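Local coordinates for protein lectin 2 (Agrocybe aegerita, PDB 4TQJ) that binds carbohydrate as a fungal lectin, recognising N-acetylglucosamine at the non-reducing ends of glycans, at residues D242-G247 with R285-L290; D214-D219 with G263-V268. The protein carries 1 engineered substitution. All coordinates share one frame; numbering follows the deposited sequence.

Interaction 1 of 2, residues D242-G247 with R285-L290; sequences DIIGCG and RFIADL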
loop_
_atom_site.group_PDB
_atom_site.type_symbol
_atom_site.label_atom_id
_atom_site.label_comp_id
_atom_site.label_asym_id
_atom_site.label_seq_id
_atom_site.Cartn_x
_atom_site.Cartn_y
_atom_site.Cartn_z
ATOM N N ASP A 242 4.796 4.825 -27.301
ATOM C CA ASP A 242 5.139 5.719 -28.405
ATOM C C ASP A 242 6.434 6.448 -28.097
ATOM O O ASP A 242 7.007 6.276 -27.020
ATOM C CB ASP A 242 3.989 6.691 -28.642
ATOM C CG ASP A 242 2.682 5.960 -28.836
ATOM O OD1 ASP A 242 2.478 5.439 -29.942
ATOM O OD2 ASP A 242 1.893 5.855 -27.874
ATOM N N ILE A 243 6.912 7.242 -29.047
ATOM C CA ILE A 243 8.155 7.961 -28.840
ATOM C C ILE A 243 7.954 9.463 -28.959
ATOM O O ILE A 243 7.248 9.938 -29.844
ATOM C CB ILE A 243 9.251 7.469 -29.784
ATOM C CG1 ILE A 243 9.654 6.046 -29.382
ATOM C CG2 ILE A 243 10.449 8.385 -29.738
ATOM C CD1 ILE A 243 10.612 5.416 -30.330
ATOM N N ILE A 244 8.555 10.202 -28.031
ATOM C CA ILE A 244 8.453 11.650 -28.034
ATOM C C ILE A 244 9.767 12.249 -27.571
ATOM O O ILE A 244 10.472 11.662 -26.761
ATOM C CB ILE A 244 7.261 12.145 -27.168
ATOM C CG1 ILE A 244 7.162 13.674 -27.172
ATOM C CG2 ILE A 244 7.362 11.598 -25.740
ATOM C CD1 ILE A 244 5.814 14.216 -26.671
ATOM N N GLY A 245 10.116 13.404 -28.125
ATOM C CA GLY A 245 11.374 14.040 -27.802
ATOM C C GLY A 245 11.231 15.541 -27.906
ATOM O O GLY A 245 10.497 16.041 -28.755
ATOM N N CYS A 246 11.924 16.255 -27.032
ATOM C CA CYS A 246 11.932 17.710 -27.065
ATOM C C CYS A 246 13.153 18.171 -27.849
ATOM O O CYS A 246 14.283 18.022 -27.387
ATOM C CB CYS A 246 11.994 18.266 -25.643
ATOM S SG CYS A 246 10.712 17.599 -24.563
ATOM N N GLY A 247 12.913 18.720 -29.035
ATOM C CA GLY A 247 13.979 19.069 -29.948
ATOM C C GLY A 247 14.238 20.558 -30.042
ATOM O O GLY A 247 14.278 21.244 -29.029
ATOM N N ARG A 285 12.378 18.209 -18.065
ATOM C CA ARG A 285 11.133 17.856 -18.745
ATOM C C ARG A 285 10.712 16.400 -18.464
ATOM O O ARG A 285 11.554 15.541 -18.208
ATOM C CB ARG A 285 11.236 18.161 -20.236
ATOM C CG ARG A 285 10.969 19.659 -20.577
ATOM C CD ARG A 285 11.858 20.191 -21.705
ATOM N NE ARG A 285 13.281 20.204 -21.339
ATOM C CZ ARG A 285 14.276 20.402 -22.210
ATOM N NH1 ARG A 285 14.013 20.616 -23.500
ATOM N NH2 ARG A 285 15.532 20.379 -21.797
ATOM N N PHE A 286 9.405 16.138 -18.482
ATOM C CA PHE A 286 8.878 14.808 -18.154
ATOM C C PHE A 286 7.652 14.501 -19.011
ATOM O O PHE A 286 6.954 15.407 -19.472
ATOM C CB PHE A 286 8.419 14.717 -16.685
ATOM C CG PHE A 286 9.480 15.044 -15.666
ATOM C CD1 PHE A 286 10.113 14.034 -14.955
ATOM C CD2 PHE A 286 9.811 16.366 -15.385
ATOM C CE1 PHE A 286 11.091 14.338 -13.994
ATOM C CE2 PHE A 286 10.769 16.677 -14.448
ATOM C CZ PHE A 286 11.416 15.660 -13.744
ATOM N N ILE A 287 7.390 13.216 -19.203
ATOM C CA ILE A 287 6.111 12.776 -19.724
ATOM C C ILE A 287 5.439 12.073 -18.557
ATOM O O ILE A 287 6.036 11.200 -17.930
ATOM C CB ILE A 287 6.255 11.776 -20.886
ATOM C CG1 ILE A 287 7.118 12.361 -22.015
ATOM C CG2 ILE A 287 4.868 11.359 -21.390
ATOM C CD1 ILE A 287 6.657 13.741 -22.477
ATOM N N ALA A 288 4.220 12.471 -18.244
ATOM C CA ALA A 288 3.471 11.843 -17.159
ATOM C C ALA A 288 1.989 11.981 -17.449
ATOM O O ALA A 288 1.589 12.873 -18.200
ATOM C CB ALA A 288 3.815 12.498 -15.829
ATOM N N ASP A 289 1.167 11.103 -16.870
ATOM C CA ASP A 289 -0.273 11.182 -17.106
ATOM C C ASP A 289 -0.909 12.169 -16.143
ATOM O O ASP A 289 -1.082 11.867 -14.962
ATOM C CB ASP A 289 -0.951 9.807 -16.977
ATOM C CG ASP A 289 -2.434 9.861 -17.322
ATOM O OD1 ASP A 289 -2.924 10.962 -17.640
ATOM O OD2 ASP A 289 -3.107 8.815 -17.285
ATOM N N LEU A 290 -1.241 13.358 -16.636
ATOM C CA LEU A 290 -1.767 14.395 -15.755
ATOM C C LEU A 290 -3.289 14.432 -15.743
ATOM O O LEU A 290 -3.870 15.263 -15.066
ATOM C CB LEU A 290 -1.204 15.780 -16.112
ATOM C CG LEU A 290 0.067 16.226 -15.380
ATOM C CD1 LEU A 290 1.242 15.266 -15.613
ATOM C CD2 LEU A 290 0.449 17.645 -15.807
HETATM O O HOH W 1 15.154 20.452 -26.065
#
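Ile244 and Ile287 reach toward each other tip to tip, the methyl CG2 of Ile244 meeting CG1 of Ile287 at 3.8 Å and CD1 of Ile287 at 4.0 Å. Both CB atoms point across the gap. In Ile287, CG1 lies anti to the carbonyl carbon (chi1 -56°), which places it against the Ile244 methyl.

Two residues further along one strand and two back on the other, Cys246 faces Arg285. The CB of Cys246 lies 3.8 Å from Arg285 NH1, oblique to the guanidinium plane, while SG of Cys246 sits 4.0 Å from Arg285 CD, so sulfur meets the aliphatic part of the arginine. The pairing runs in antiparallel sense (165° between the segment directions), yet CA atoms 8.7 Å apart at Ile244–Ile287 and 8.4 Å at Cys246–Arg285 rule out strand pairing: this is packing between sheets, here two consecutive four-stranded blades of a beta-propeller. The second strand of one blade, 242-246, meets the first strand of the next, 285-288. Phe231 of strand 230-233 and Val298 of strand 297-301 touch both isoleucines.

The polar end of Arg285 is held by the backbone and a water. Its NH1 donates to a water in the guanidinium plane at 2.8 Å, and the water lies 2.9 Å from Cys246 O, to which it can donate, though it has more acceptors in reach than protons. NH1 also bonds to Phe272 O, and NE to His283 O.

Interaction 2 of 2, residues D214-D219 with G263-V268; sequences DNFCID and GQVKLV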
loop_
_atom_site.group_PDB
_atom_site.type_symbol
_atom_site.label_atom_id
_atom_site.label_comp_id
_atom_site.label_asym_id
_atom_site.label_seq_id
_atom_site.Cartn_x
_atom_site.Cartn_y
_atom_site.Cartn_z
ATOM N N ASP A 214 14.091 6.584 -38.505
ATOM C CA ASP A 214 15.323 7.232 -38.942
ATOM C C ASP A 214 15.320 8.666 -38.438
ATOM O O ASP A 214 15.282 9.619 -39.224
ATOM C CB ASP A 214 15.451 7.205 -40.473
ATOM C CG ASP A 214 15.469 5.793 -41.037
ATOM O OD1 ASP A 214 15.815 4.849 -40.300
ATOM O OD2 ASP A 214 15.140 5.626 -42.230
ATOM N N ASN A 215 15.330 8.802 -37.117
ATOM C CA ASN A 215 15.150 10.081 -36.442
ATOM C C ASN A 215 15.372 9.885 -34.931
ATOM O O ASN A 215 15.686 8.776 -34.478
ATOM C CB ASN A 215 13.751 10.659 -36.733
ATOM C CG ASN A 215 13.758 12.185 -36.884
ATOM O OD1 ASN A 215 14.499 12.888 -36.198
ATOM N ND2 ASN A 215 12.919 12.698 -37.790
ATOM N N PHE A 216 15.240 10.965 -34.169
ATOM C CA PHE A 216 15.489 10.944 -32.734
ATOM C C PHE A 216 16.913 10.517 -32.361
ATOM O O PHE A 216 17.160 10.104 -31.230
ATOM C CB PHE A 216 14.472 10.044 -32.009
ATOM C CG PHE A 216 13.046 10.500 -32.145
ATOM C CD1 PHE A 216 12.611 11.670 -31.536
ATOM C CD2 PHE A 216 12.132 9.752 -32.868
ATOM C CE1 PHE A 216 11.291 12.085 -31.654
ATOM C CE2 PHE A 216 10.815 10.159 -32.991
ATOM C CZ PHE A 216 10.387 11.330 -32.393
ATOM N N CYS A 217 17.854 10.625 -33.291
ATOM C CA CYS A 217 19.211 10.160 -33.025
ATOM C C CYS A 217 20.261 11.228 -33.312
ATOM O O CYS A 217 20.020 12.195 -34.042
ATOM C CB CYS A 217 19.518 8.905 -33.848
ATOM S SG CYS A 217 18.563 7.480 -33.366
ATOM N N ILE A 218 21.436 11.035 -32.746
ATOM C CA ILE A 218 22.486 12.039 -32.848
ATOM C C ILE A 218 22.856 12.335 -34.313
ATOM O O ILE A 218 23.121 13.479 -34.671
ATOM C CB ILE A 218 23.710 11.632 -32.007
ATOM C CG1 ILE A 218 24.752 12.755 -31.987
ATOM C CG2 ILE A 218 24.270 10.277 -32.467
ATOM C CD1 ILE A 218 25.721 12.622 -30.842
ATOM N N ASP A 219 22.830 11.308 -35.161
ATOM C CA ASP A 219 23.146 11.486 -36.576
ATOM C C ASP A 219 21.958 11.213 -37.487
ATOM O O ASP A 219 22.125 10.864 -38.658
ATOM C CB ASP A 219 24.360 10.638 -36.975
ATOM C CG ASP A 219 25.651 11.248 -36.514
ATOM O OD1 ASP A 219 25.651 12.474 -36.270
ATOM O OD2 ASP A 219 26.657 10.523 -36.387
ATOM N N GLY A 263 5.002 5.408 -37.083
ATOM C CA GLY A 263 4.586 6.316 -38.132
ATOM C C GLY A 263 5.516 7.509 -38.306
ATOM O O GLY A 263 6.575 7.586 -37.686
ATOM N N GLN A 264 5.129 8.443 -39.164
ATOM C CA GLN A 264 5.987 9.583 -39.456
ATOM C C GLN A 264 6.199 10.464 -38.221
ATOM O O GLN A 264 5.354 10.531 -37.329
ATOM C CB GLN A 264 5.442 10.401 -40.629
ATOM C CG GLN A 264 4.038 10.914 -40.427
ATOM C CD GLN A 264 3.542 11.748 -41.600
ATOM O OE1 GLN A 264 2.520 11.420 -42.221
ATOM N NE2 GLN A 264 4.258 12.842 -41.904
ATOM N N VAL A 265 7.342 11.134 -38.183
ATOM C CA VAL A 265 7.714 11.958 -37.042
ATOM C C VAL A 265 7.178 13.370 -37.208
ATOM O O VAL A 265 7.600 14.100 -38.111
ATOM C CB VAL A 265 9.233 11.997 -36.900
ATOM C CG1 VAL A 265 9.651 12.926 -35.770
ATOM C CG2 VAL A 265 9.763 10.578 -36.689
ATOM N N LYS A 266 6.249 13.754 -36.336
ATOM C CA LYS A 266 5.529 15.018 -36.476
ATOM C C LYS A 266 5.730 15.952 -35.287
ATOM O O LYS A 266 5.890 15.503 -34.161
ATOM C CB LYS A 266 4.030 14.756 -36.657
ATOM C CG LYS A 266 3.684 13.817 -37.804
ATOM C CD LYS A 266 2.165 13.688 -37.976
ATOM C CE LYS A 266 1.796 12.393 -38.678
ATOM N NZ LYS A 266 0.726 12.575 -39.709
ATOM N N LEU A 267 5.712 17.255 -35.550
ATOM C CA LEU A 267 5.799 18.262 -34.499
ATOM C C LEU A 267 4.415 18.473 -33.896
ATOM O O LEU A 267 3.520 18.981 -34.573
ATOM C CB LEU A 267 6.300 19.598 -35.058
ATOM C CG LEU A 267 6.465 20.668 -33.964
ATOM C CD1 LEU A 267 7.787 20.455 -33.274
ATOM C CD2 LEU A 267 6.379 22.105 -34.490
ATOM N N VAL A 268 4.238 18.091 -32.634
ATOM C CA VAL A 268 2.920 18.151 -32.003
ATOM C C VAL A 268 2.739 19.337 -31.065
ATOM O O VAL A 268 1.613 19.695 -30.733
ATOM C CB VAL A 268 2.638 16.880 -31.189
ATOM C CG1 VAL A 268 2.631 15.636 -32.101
ATOM C CG2 VAL A 268 3.657 16.744 -30.080
#
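Val265 wedges its two methyls against Asn215 and Phe216, at the outer rim of the beta-propeller, where the loop leaving strand 210-213 of one blade meets the segment that leads into strand 266-269, the outermost strand of the next. Val265 has the largest buried area of the three, and its CB points toward the loop. With CG1 opposite the backbone N (chi1 176°) and CG2 opposite the carbonyl carbon, the two branches are both presented to the loop.

Val265 CG1 lies 3.8 Å from Phe216 CZ and Val265 CG2 3.9 Å from Phe216 CE2, so the valine sits by the far end of the ring, oblique to its plane. Phe216 and Val265 approach from opposite directions, although the CB of Phe216 does not itself point at the valine; the length of the side chain brings CZ there. Asn215 comes in at a slant, its ND2 3.8 Å from Val265 CG1 and Asn215 CB 4.0 Å from Val265 CG2, a van der Waals contact without a polar link across the segments.

The amide oxygen is held from within the same connecting loop, by two donors. Trp223 NE1 donates to Asn215 OD1, and the Trp223 ring also meets that of Phe216 with planes about 50° apart. The same oxygen accepts the backbone N of Phe216 at 2.9 Å, in the carbonyl plane, with a C=O...N angle of 100°.

How the interactions relate
Both interactions join neighbouring propeller blades and share the sheet that contains strands 242-246 and 266-269, but at different distances from the chain centre. Interaction 1, centred about 12 Å from the chain centre, is a buried contact in which that blade meets the following one; interaction 2, centred about 22 Å out, is a partly buried rim contact with the loop that connects the preceding blade to this one. Their centres lie about 14 Å apart, and they touch directly: Ile243 CG2 is 3.7 Å from Phe216 CE2. Inner strand-to-strand packing combines aliphatic contact with a water-bridged arginine, whereas the outer site sets one valine against a phenylalanine ring and an asparagine amide.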